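Local coordinates for putative amino acid binding protein (Streptococcus mutans, PDB 4C0R) that binds glutathione at the outside of the cell and probably delivers it to the cystine ABC importer TcyBC for uptake, at residues K33-A38 against K205-R210; T86-L91 against K189-F194; S111-Q116 against A146-N151. All coordinates share one frame; numbering follows the deposited sequence.

Contact 1. Residues K33-A38 against K205-R210; sequences KEVFKA and KFVNKR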
loop_
_atom_site.group_PDB
_atom_site.type_symbol
_atom_site.label_atom_id
_atom_site.label_comp_id
_atom_site.label_asym_id
_atom_site.label_seq_id
_atom_site.Cartn_x
_atom_site.Cartn_y
_atom_site.Cartn_z
ATOM N N LYS A 33 5.153 -14.703 -4.460
ATOM C CA LYS A 33 5.629 -16.082 -4.357
ATOM C C LYS A 33 4.780 -17.001 -5.219
ATOM O O LYS A 33 5.303 -17.889 -5.883
ATOM C CB LYS A 33 5.668 -16.555 -2.918
ATOM C CG LYS A 33 6.906 -15.986 -2.180
ATOM C CD LYS A 33 7.031 -16.409 -0.740
ATOM C CE LYS A 33 8.233 -15.760 -0.105
ATOM N NZ LYS A 33 8.526 -16.430 1.194
ATOM N N GLU A 34 3.479 -16.822 -5.191
ATOM C CA GLU A 34 2.614 -17.678 -6.014
ATOM C C GLU A 34 2.837 -17.436 -7.505
ATOM O O GLU A 34 2.934 -18.395 -8.271
ATOM C CB GLU A 34 1.156 -17.462 -5.639
ATOM C CG GLU A 34 0.192 -18.468 -6.255
ATOM C CD GLU A 34 0.271 -19.850 -5.618
ATOM O OE1 GLU A 34 0.636 -19.937 -4.422
ATOM O OE2 GLU A 34 -0.021 -20.808 -6.342
ATOM N N VAL A 35 2.977 -16.191 -7.903
ATOM C CA VAL A 35 3.323 -15.876 -9.294
ATOM C C VAL A 35 4.586 -16.621 -9.744
ATOM O O VAL A 35 4.651 -17.206 -10.826
ATOM C CB VAL A 35 3.496 -14.355 -9.468
ATOM C CG1 VAL A 35 4.243 -14.002 -10.735
ATOM C CG2 VAL A 35 2.117 -13.681 -9.379
ATOM N N PHE A 36 5.616 -16.512 -8.949
ATOM C CA PHE A 36 6.917 -17.022 -9.328
ATOM C C PHE A 36 7.111 -18.545 -9.123
ATOM O O PHE A 36 8.126 -19.089 -9.591
ATOM C CB PHE A 36 8.005 -16.160 -8.693
ATOM C CG PHE A 36 8.152 -14.832 -9.357
ATOM C CD1 PHE A 36 8.746 -14.720 -10.596
ATOM C CD2 PHE A 36 7.584 -13.690 -8.786
ATOM C CE1 PHE A 36 8.844 -13.481 -11.232
ATOM C CE2 PHE A 36 7.661 -12.452 -9.422
ATOM C CZ PHE A 36 8.276 -12.341 -10.660
ATOM N N LYS A 37 6.156 -19.214 -8.493
ATOM C CA LYS A 37 6.208 -20.683 -8.381
ATOM C C LYS A 37 6.312 -21.320 -9.739
ATOM O O LYS A 37 6.945 -22.409 -9.884
ATOM C CB LYS A 37 4.933 -21.234 -7.748
ATOM C CG LYS A 37 4.956 -21.546 -6.329
ATOM C CD LYS A 37 3.621 -22.309 -5.995
ATOM N N ALA A 38 5.684 -20.738 -10.768
ATOM C CA ALA A 38 5.581 -21.384 -12.059
ATOM C C ALA A 38 6.664 -20.928 -13.019
ATOM O O ALA A 38 6.442 -20.951 -14.205
ATOM C CB ALA A 38 4.216 -21.129 -12.665
ATOM N N LYS A 205 5.487 -8.732 -18.187
ATOM C CA LYS A 205 4.634 -9.606 -18.965
ATOM C C LYS A 205 4.404 -10.908 -18.283
ATOM O O LYS A 205 3.269 -11.422 -18.302
ATOM C CB LYS A 205 5.260 -9.824 -20.337
ATOM N N PHE A 206 5.472 -11.492 -17.744
ATOM C CA PHE A 206 5.328 -12.744 -17.029
ATOM C C PHE A 206 4.402 -12.590 -15.849
ATOM O O PHE A 206 3.486 -13.399 -15.640
ATOM C CB PHE A 206 6.665 -13.320 -16.590
ATOM C CG PHE A 206 6.535 -14.487 -15.686
ATOM C CD1 PHE A 206 6.223 -15.717 -16.191
ATOM C CD2 PHE A 206 6.704 -14.344 -14.328
ATOM C CE1 PHE A 206 6.078 -16.811 -15.351
ATOM C CE2 PHE A 206 6.544 -15.418 -13.483
ATOM C CZ PHE A 206 6.246 -16.660 -13.992
ATOM N N VAL A 207 4.668 -11.570 -15.029
ATOM C CA VAL A 207 3.817 -11.362 -13.852
ATOM C C VAL A 207 2.333 -11.163 -14.265
ATOM O O VAL A 207 1.407 -11.722 -13.656
ATOM C CB VAL A 207 4.320 -10.195 -13.000
ATOM C CG1 VAL A 207 3.319 -9.794 -11.975
ATOM C CG2 VAL A 207 5.651 -10.545 -12.379
ATOM N N ASN A 208 2.094 -10.379 -15.292
ATOM C CA ASN A 208 0.719 -10.129 -15.692
ATOM C C ASN A 208 0.029 -11.415 -16.199
ATOM O O ASN A 208 -1.137 -11.636 -15.898
ATOM C CB ASN A 208 0.632 -9.024 -16.757
ATOM C CG ASN A 208 0.850 -7.662 -16.202
ATOM O OD1 ASN A 208 0.784 -7.446 -14.998
ATOM N ND2 ASN A 208 1.098 -6.701 -17.097
ATOM N N LYS A 209 0.748 -12.246 -16.983
ATOM C CA LYS A 209 0.192 -13.489 -17.455
ATOM C C LYS A 209 -0.216 -14.366 -16.253
ATOM O O LYS A 209 -1.316 -14.979 -16.222
ATOM C CB LYS A 209 1.193 -14.212 -18.335
ATOM N N ARG A 210 0.668 -14.421 -15.257
ATOM C CA ARG A 210 0.368 -15.195 -14.044
ATOM C C ARG A 210 -0.831 -14.616 -13.271
ATOM O O ARG A 210 -1.650 -15.361 -12.733
ATOM C CB ARG A 210 1.601 -15.288 -13.167
ATOM C CG ARG A 210 2.730 -16.152 -13.792
ATOM C CD ARG A 210 2.448 -17.616 -13.708
ATOM N NE ARG A 210 2.408 -18.089 -12.354
ATOM C CZ ARG A 210 1.735 -19.122 -11.911
ATOM N NH1 ARG A 210 1.058 -19.895 -12.783
ATOM N NH2 ARG A 210 1.725 -19.412 -10.626
HETATM O O HOH W 1 0.457 -21.440 -9.304
#

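Contact 2. Residues T86-L91 against K189-F194; sequences TASNPL and KPYVYF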
loop_
_atom_site.group_PDB
_atom_site.type_symbol
_atom_site.label_atom_id
_atom_site.label_comp_id
_atom_site.label_asym_id
_atom_site.label_seq_id
_atom_site.Cartn_x
_atom_site.Cartn_y
_atom_site.Cartn_z
ATOM N N THR A 86 -3.655 -5.793 -8.331
ATOM C CA THR A 86 -3.790 -6.994 -7.505
ATOM C C THR A 86 -4.835 -6.896 -6.389
ATOM O O THR A 86 -5.289 -7.914 -5.854
ATOM C CB THR A 86 -2.451 -7.352 -6.885
ATOM O OG1 THR A 86 -2.101 -6.320 -5.976
ATOM C CG2 THR A 86 -1.384 -7.565 -7.948
ATOM N N ALA A 87 -5.287 -5.710 -6.042
ATOM C CA ALA A 87 -6.277 -5.542 -4.994
ATOM C C ALA A 87 -6.861 -4.156 -5.112
ATOM O O ALA A 87 -6.269 -3.277 -5.740
ATOM C CB ALA A 87 -5.636 -5.700 -3.607
ATOM N N SER A 88 -8.032 -3.978 -4.521
ATOM C CA SER A 88 -8.725 -2.720 -4.404
ATOM C C SER A 88 -8.833 -2.347 -2.940
ATOM O O SER A 88 -9.344 -3.130 -2.121
ATOM C CB SER A 88 -10.096 -2.807 -5.095
ATOM O OG SER A 88 -10.680 -1.506 -5.140
ATOM N N ASN A 89 -8.390 -1.152 -2.576
ATOM C CA ASN A 89 -8.170 -0.801 -1.193
ATOM C C ASN A 89 -8.460 0.668 -0.954
ATOM O O ASN A 89 -7.577 1.539 -1.055
ATOM C CB ASN A 89 -6.732 -1.107 -0.870
ATOM C CG ASN A 89 -6.420 -1.143 0.592
ATOM O OD1 ASN A 89 -7.294 -0.967 1.431
ATOM N ND2 ASN A 89 -5.160 -1.417 0.913
ATOM N N PRO A 90 -9.737 1.005 -0.644
ATOM C CA PRO A 90 -10.074 2.406 -0.583
ATOM C C PRO A 90 -9.601 3.092 0.676
ATOM O O PRO A 90 -9.239 2.457 1.652
ATOM C CB PRO A 90 -11.613 2.390 -0.644
ATOM C CG PRO A 90 -11.990 1.176 0.004
ATOM C CD PRO A 90 -10.896 0.142 -0.380
ATOM N N LEU A 91 -9.575 4.427 0.640
ATOM C CA LEU A 91 -9.081 5.170 1.762
ATOM C C LEU A 91 -10.107 5.365 2.841
ATOM O O LEU A 91 -11.326 5.484 2.585
ATOM C CB LEU A 91 -8.587 6.566 1.354
ATOM C CG LEU A 91 -7.350 6.563 0.510
ATOM C CD1 LEU A 91 -7.080 8.010 0.076
ATOM C CD2 LEU A 91 -6.201 6.014 1.298
ATOM N N LYS A 189 -10.549 4.267 -9.158
ATOM C CA LYS A 189 -10.551 2.982 -8.448
ATOM C C LYS A 189 -9.240 2.852 -7.665
ATOM O O LYS A 189 -8.137 3.066 -8.214
ATOM C CB LYS A 189 -10.694 1.813 -9.414
ATOM C CG LYS A 189 -12.011 1.862 -10.155
ATOM C CD LYS A 189 -12.197 0.688 -11.074
ATOM C CE LYS A 189 -13.523 0.842 -11.834
ATOM N NZ LYS A 189 -13.782 -0.426 -12.566
ATOM N N PRO A 190 -9.342 2.454 -6.394
ATOM C CA PRO A 190 -8.187 2.528 -5.478
ATOM C C PRO A 190 -7.321 1.260 -5.530
ATOM O O PRO A 190 -7.145 0.577 -4.533
ATOM C CB PRO A 190 -8.862 2.667 -4.107
ATOM C CG PRO A 190 -10.143 1.957 -4.281
ATOM C CD PRO A 190 -10.595 2.218 -5.671
ATOM N N TYR A 191 -6.800 0.973 -6.698
ATOM C CA TYR A 191 -6.094 -0.251 -6.910
ATOM C C TYR A 191 -4.671 -0.181 -6.378
ATOM O O TYR A 191 -4.080 0.907 -6.264
ATOM C CB TYR A 191 -6.088 -0.609 -8.383
ATOM C CG TYR A 191 -7.423 -1.038 -8.998
ATOM C CD1 TYR A 191 -8.429 -1.505 -8.229
ATOM C CD2 TYR A 191 -7.587 -1.039 -10.371
ATOM C CE1 TYR A 191 -9.644 -1.945 -8.814
ATOM C CE2 TYR A 191 -8.738 -1.510 -10.948
ATOM C CZ TYR A 191 -9.745 -1.973 -10.157
ATOM O OH TYR A 191 -10.934 -2.452 -10.745
ATOM N N VAL A 192 -4.102 -1.340 -6.097
ATOM C CA VAL A 192 -2.689 -1.391 -5.776
ATOM C C VAL A 192 -2.036 -2.432 -6.690
ATOM O O VAL A 192 -2.748 -3.284 -7.306
ATOM C CB VAL A 192 -2.442 -1.637 -4.368
ATOM C CG1 VAL A 192 -2.896 -0.386 -3.502
ATOM C CG2 VAL A 192 -3.092 -2.919 -3.968
ATOM N N TYR A 193 -0.718 -2.352 -6.833
ATOM C CA TYR A 193 -0.022 -2.978 -7.955
ATOM C C TYR A 193 1.379 -3.373 -7.584
ATOM O O TYR A 193 1.918 -2.789 -6.625
ATOM C CB TYR A 193 0.218 -1.896 -9.026
ATOM C CG TYR A 193 -1.013 -1.252 -9.594
ATOM C CD1 TYR A 193 -1.640 -0.166 -8.971
ATOM C CD2 TYR A 193 -1.552 -1.742 -10.753
ATOM C CE1 TYR A 193 -2.789 0.424 -9.522
ATOM C CE2 TYR A 193 -2.712 -1.194 -11.293
ATOM C CZ TYR A 193 -3.302 -0.101 -10.708
ATOM O OH TYR A 193 -4.438 0.440 -11.282
ATOM N N PHE A 194 1.984 -4.239 -8.363
ATOM C CA PHE A 194 3.439 -4.363 -8.398
ATOM C C PHE A 194 3.970 -3.305 -9.336
ATOM O O PHE A 194 3.327 -2.980 -10.341
ATOM C CB PHE A 194 3.870 -5.710 -8.943
ATOM C CG PHE A 194 3.509 -6.871 -8.044
ATOM C CD1 PHE A 194 4.149 -7.045 -6.825
ATOM C CD2 PHE A 194 2.532 -7.785 -8.420
ATOM C CE1 PHE A 194 3.827 -8.115 -6.003
ATOM C CE2 PHE A 194 2.222 -8.874 -7.584
ATOM C CZ PHE A 194 2.875 -9.024 -6.403
#

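Contact 3. Residues S111-Q116 against A146-N151; sequences STQVVQ and AHQIRN. With CD (cadmium ion), chain G; GDS (oxidized glutathione disulfide), chain C.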
loop_
_atom_site.group_PDB
_atom_site.type_symbol
_atom_site.label_atom_id
_atom_site.label_comp_id
_atom_site.label_asym_id
_atom_site.label_seq_id
_atom_site.Cartn_x
_atom_site.Cartn_y
_atom_site.Cartn_z
ATOM N N SER A 111 -4.253 18.118 13.049
ATOM C CA SER A 111 -2.882 17.672 12.851
ATOM C C SER A 111 -2.861 16.188 12.507
ATOM O O SER A 111 -3.656 15.418 13.017
ATOM C CB SER A 111 -2.056 17.957 14.108
ATOM O OG SER A 111 -0.656 17.828 13.870
ATOM N N THR A 112 -1.919 15.834 11.623
ATOM C CA THR A 112 -1.746 14.467 11.180
ATOM C C THR A 112 -0.270 14.225 10.921
ATOM O O THR A 112 0.511 15.150 10.762
ATOM C CB THR A 112 -2.556 14.198 9.895
ATOM O OG1 THR A 112 -2.515 12.796 9.656
ATOM C CG2 THR A 112 -1.982 14.849 8.715
ATOM N N GLN A 113 0.084 12.957 10.865
ATOM C CA GLN A 113 1.401 12.510 10.482
ATOM C C GLN A 113 1.339 11.959 9.066
ATOM O O GLN A 113 0.318 11.351 8.660
ATOM C CB GLN A 113 1.907 11.442 11.416
ATOM C CG GLN A 113 2.319 12.032 12.821
ATOM C CD GLN A 113 2.925 10.968 13.724
ATOM O OE1 GLN A 113 2.281 10.017 14.111
ATOM N NE2 GLN A 113 4.191 11.131 14.039
ATOM N N VAL A 114 2.399 12.220 8.322
ATOM C CA VAL A 114 2.551 11.716 6.940
ATOM C C VAL A 114 3.977 11.270 6.701
ATOM O O VAL A 114 4.905 11.674 7.429
ATOM C CB VAL A 114 2.164 12.741 5.895
ATOM C CG1 VAL A 114 0.648 13.013 5.985
ATOM C CG2 VAL A 114 2.937 14.050 6.081
ATOM N N VAL A 115 4.136 10.418 5.694
ATOM C CA VAL A 115 5.447 9.930 5.265
ATOM C C VAL A 115 5.712 10.341 3.828
ATOM O O VAL A 115 4.928 10.060 2.944
ATOM C CB VAL A 115 5.546 8.429 5.400
ATOM C CG1 VAL A 115 6.917 7.935 4.875
ATOM C CG2 VAL A 115 5.368 7.998 6.830
ATOM N N GLN A 116 6.816 11.082 3.604
ATOM C CA GLN A 116 7.159 11.566 2.276
ATOM C C GLN A 116 7.065 10.466 1.217
ATOM O O GLN A 116 7.492 9.334 1.435
ATOM C CB GLN A 116 8.563 12.214 2.263
ATOM N N ALA A 146 1.540 1.618 11.993
ATOM C CA ALA A 146 0.928 1.244 13.270
ATOM C C ALA A 146 1.277 2.280 14.350
ATOM O O ALA A 146 0.465 2.583 15.189
ATOM C CB ALA A 146 1.378 -0.151 13.674
ATOM N N HIS A 147 2.511 2.783 14.318
ATOM C CA HIS A 147 2.994 3.777 15.267
ATOM C C HIS A 147 2.095 5.030 15.140
ATOM O O HIS A 147 1.724 5.643 16.130
ATOM C CB HIS A 147 4.456 4.117 14.940
ATOM C CG HIS A 147 5.135 4.999 15.945
ATOM N ND1 HIS A 147 5.672 4.516 17.123
ATOM C CD2 HIS A 147 5.356 6.341 15.953
ATOM C CE1 HIS A 147 6.210 5.517 17.806
ATOM N NE2 HIS A 147 6.024 6.636 17.123
ATOM N N GLN A 148 1.807 5.420 13.901
ATOM C CA GLN A 148 1.052 6.628 13.663
ATOM C C GLN A 148 -0.393 6.422 14.090
ATOM O O GLN A 148 -1.004 7.339 14.706
ATOM C CB GLN A 148 1.111 7.053 12.211
ATOM C CG GLN A 148 2.535 7.330 11.643
ATOM C CD GLN A 148 2.442 7.632 10.165
ATOM O OE1 GLN A 148 1.733 8.509 9.781
ATOM N NE2 GLN A 148 3.146 6.876 9.347
ATOM N N ILE A 149 -0.945 5.243 13.816
ATOM C CA ILE A 149 -2.308 4.945 14.225
ATOM C C ILE A 149 -2.440 4.931 15.752
ATOM O O ILE A 149 -3.343 5.554 16.331
ATOM C CB ILE A 149 -2.838 3.670 13.557
ATOM C CG1 ILE A 149 -2.981 3.930 12.067
ATOM C CG2 ILE A 149 -4.151 3.207 14.191
ATOM C CD1 ILE A 149 -3.405 2.730 11.268
ATOM N N ARG A 150 -1.498 4.285 16.425
ATOM C CA ARG A 150 -1.462 4.347 17.884
ATOM C C ARG A 150 -1.348 5.791 18.403
ATOM O O ARG A 150 -1.949 6.130 19.406
ATOM C CB ARG A 150 -0.313 3.500 18.409
ATOM C CG ARG A 150 -0.335 3.278 19.890
ATOM C CD ARG A 150 0.793 2.348 20.288
ATOM N NE ARG A 150 0.590 1.017 19.751
ATOM C CZ ARG A 150 -0.103 0.095 20.398
ATOM N NH1 ARG A 150 -0.640 0.368 21.581
ATOM N NH2 ARG A 150 -0.252 -1.096 19.863
ATOM N N ASN A 151 -0.578 6.648 17.739
ATOM C CA ASN A 151 -0.452 8.060 18.149
ATOM C C ASN A 151 -1.800 8.796 18.080
ATOM O O ASN A 151 -2.068 9.712 18.863
ATOM C CB ASN A 151 0.500 8.825 17.258
ATOM C CG ASN A 151 1.953 8.623 17.642
ATOM O OD1 ASN A 151 2.273 8.128 18.734
ATOM N ND2 ASN A 151 2.842 9.011 16.747
HETATM CD CD CD G . 5.710 2.284 17.596
HETATM C CD1 GDS C . 9.315 5.400 6.239
HETATM N N2 GDS C . 8.187 5.118 7.137
HETATM C CA2 GDS C . 7.828 3.751 7.244
HETATM C C2 GDS C . 8.554 2.884 8.211
HETATM O O2 GDS C . 8.593 1.645 8.053
HETATM C CB2 GDS C . 6.783 3.091 6.429
HETATM S SG2 GDS C . 5.856 4.224 5.417
HETATM N N3 GDS C . 9.206 3.531 9.330
HETATM C CA3 GDS C . 10.009 2.735 10.257
HETATM C C3 GDS C . 11.446 3.080 9.872
HETATM O OE3 GDS C . 12.352 3.186 10.756
HETATM O OE4 GDS C . 11.786 3.283 8.670
HETATM N N4 GDS C . 2.727 4.099 4.569
HETATM C CA4 GDS C . 2.229 4.691 5.788
HETATM C C4 GDS C . 1.971 6.144 5.590
HETATM O OE5 GDS C . 1.784 6.631 4.433
HETATM O OE6 GDS C . 1.884 6.852 6.631
HETATM C C5 GDS C . 3.115 2.723 4.588
HETATM O O5 GDS C . 2.982 2.062 5.617
HETATM C CA5 GDS C . 3.730 2.264 3.344
HETATM N N5 GDS C . 3.241 2.750 2.120
HETATM C CB5 GDS C . 5.199 2.013 3.452
HETATM S SG5 GDS C . 6.065 3.605 3.494
HETATM C CA6 GDS C . -0.096 4.428 -0.771
HETATM C C6 GDS C . 0.933 4.781 -1.833
HETATM O OE7 GDS C . 1.676 5.783 -1.644
HETATM O OE8 GDS C . 1.055 4.085 -2.870
HETATM N N6 GDS C . -0.972 3.385 -1.337
HETATM C CB6 GDS C . 0.559 3.989 0.489
HETATM C CG6 GDS C . 1.712 3.016 0.157
HETATM C CD6 GDS C . 2.090 2.328 1.453
HETATM O O6 GDS C . 1.473 1.388 1.973
HETATM O O HOH W 2 6.092 9.803 16.235
HETATM O O HOH W 3 -0.392 10.000 14.212
HETATM O O HOH W 4 4.178 0.688 16.282
HETATM O O HOH W 5 4.058 2.793 19.020
#

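Contact 1. Residues K33-A38 against K205-R210
R210 reaches out of helix 201-216 and sets the edge of its guanidinium against two successive backbone carbonyls of helix 27-36. NH2 donates to E34 O at 2.8 Å, with that oxygen practically in the guanidinium plane; NE donates to V35 O at 2.9 Å, and here the acceptor stands 23° out of the plane. The arginine chain is bent at both chi2 and chi3, and CG and CD also run close past V35 O. A38 CB covers one guanidinium face, over its centre and 3.3 Å from R210 CZ, and with the two carbonyls at the edge it limits how the group can turn. The tightly packed, apolar part is formed by V35, F36, F206 and V207, with R210 CB and CG. V35 CG1, anti to the backbone N (chi1 163°), slides alongside R210 CB at 3.8 Å and also meets F206 CE2. The F206 ring carries R210 CG over the rim of one face. The F206 and F36 rings meet obliquely, planes at 40°, with F36 CD1 3.7 Å from F206 CE2, while F36 CZ touches V207 CG2 at 3.6 Å. In this family 3 solute-binding fold the contact joins two helices of the lobe built on strands 3-9, 42-48 and 65-71: F36 continues onto Y42 and V44 of strand 42-48, and V35 onto L211 and L214 of helix 201-216. Toward solvent the packing gives way to a single water bridge. The water donates to E34 OE2 and accepts from R210 NH2 at 2.7 Å; these opposite charges, 4.8 Å apart from OE2 to NH2, are not paired directly, so any attraction is probably modest. A38, past the helical residues, is itself exposed.

Contact 2. Residues T86-L91 against K189-F194
T86 sends CG2 to the F194 ring, 3.9 Å from CE2, the two side chains crossing at about a right angle. Its OG1 sits between the backbone N and the carbonyl carbon (chi1 66°), leaving CG2 turned to the phenyl, while T86 N donates to V192 O at 2.9 Å. A87 and V192 form an antiparallel hydrogen-bonded pair (V192 N to A87 O), and on their shared sheet face V192 CG2 packs on A87 CB at 3.8 Å. S88 and Y191 are the non-hydrogen-bonded pair, side chains on the other face: S88 CB lies at the tyrosine edge, 3.8 Å from CD1, and K189 CB covers the centre of one face of that ring. The Y191 hydroxyl is held by D238 and D235 N. Strands 81-96 and 191-196 are consistent with the paired crossover segments that link the two lobes of such binding proteins; the V192 side chain comes within about 5 Å of bound glutathione disulfide. P190, centre of an inverse gamma turn, accepts from N89 N through its O at 2.9 Å. With S88 OG anti to its own amide nitrogen (chi1 -172°), the hydroxyl comes beside P190 CG at 3.6 Å. That same CG lies 3.7 Å from P90 CA.

Contact 3. Residues S111-Q116 against A146-N151
Q113 lays its CB against the amide end of Q148, 3.4 Å from OE1, as strand 111-114 runs alongside helix 145-153 in nearly antiparallel direction, the axes of the short segments 9.3 Å apart. Q148, extended beyond CG, carries its amide past the strand to the pocket, where NE2 donates to OE6, a glycine carboxylate oxygen of the bound glutathione disulfide, at 3.0 Å. V115 CG2 packs beside this amide, 3.5 Å from NE2, and borders the same carboxylate. The amide is fixed at both ends: NE2 has a second acceptor in E143 O, and OE1 accepts from K160 NZ. That ammonium also bonds Q113 O and the ligand, probably offsetting the closeness of the acceptors Q113 O and Q148 OE1. Farther from the ligand, N151 ND2 donates almost straight (169°) to Q113 OE1 at 2.9 Å; OE1 lies in the N151 amide plane, but the donor is tilted 30° from the Q113 carbonyl plane. A water donates both to Q113 OE1, at 2.7 Å, and to Q148 O. Q113 NE2 donates to another water, which H147 NE2 and N151 ND2 reach weakly. The other imidazole nitrogen, ND1, binds cadmium at 2.3 Å, with two waters among its ligands. V114 turns the other way, to helix 120-130, so the parallel strands 111-114 and 137-140 are flanked by helices, in the second lobe of the solute-binding fold. With K160 nearby the carboxylate probably meets a positive local field, and the Q148 amide is held so that an N-H faces it, consistent with recognition of the ligand's glycine end.

How the contacts relate
Following the chain from the N terminus, 33-38 opens the widest loop, which 205-210 closes as contact 1. Inside it, 86-91 opens a second loop, and inside that 111-116 meets 146-151, so contact 3 closes first, contact 2 next at 189-194 and contact 1 last; the three nest and none cross. Contact 1 ties helices of the lobe holding the N terminus, contact 3 joins strand and helix in the other lobe, and contact 2 pairs strands between them. Contacts 1 and 2 touch through V207 and F194, strand 191-196 leading on to helix 201-216. Contacts 1 and 3, with centres about 34 Å apart, lie on opposite sides of the chain's centre.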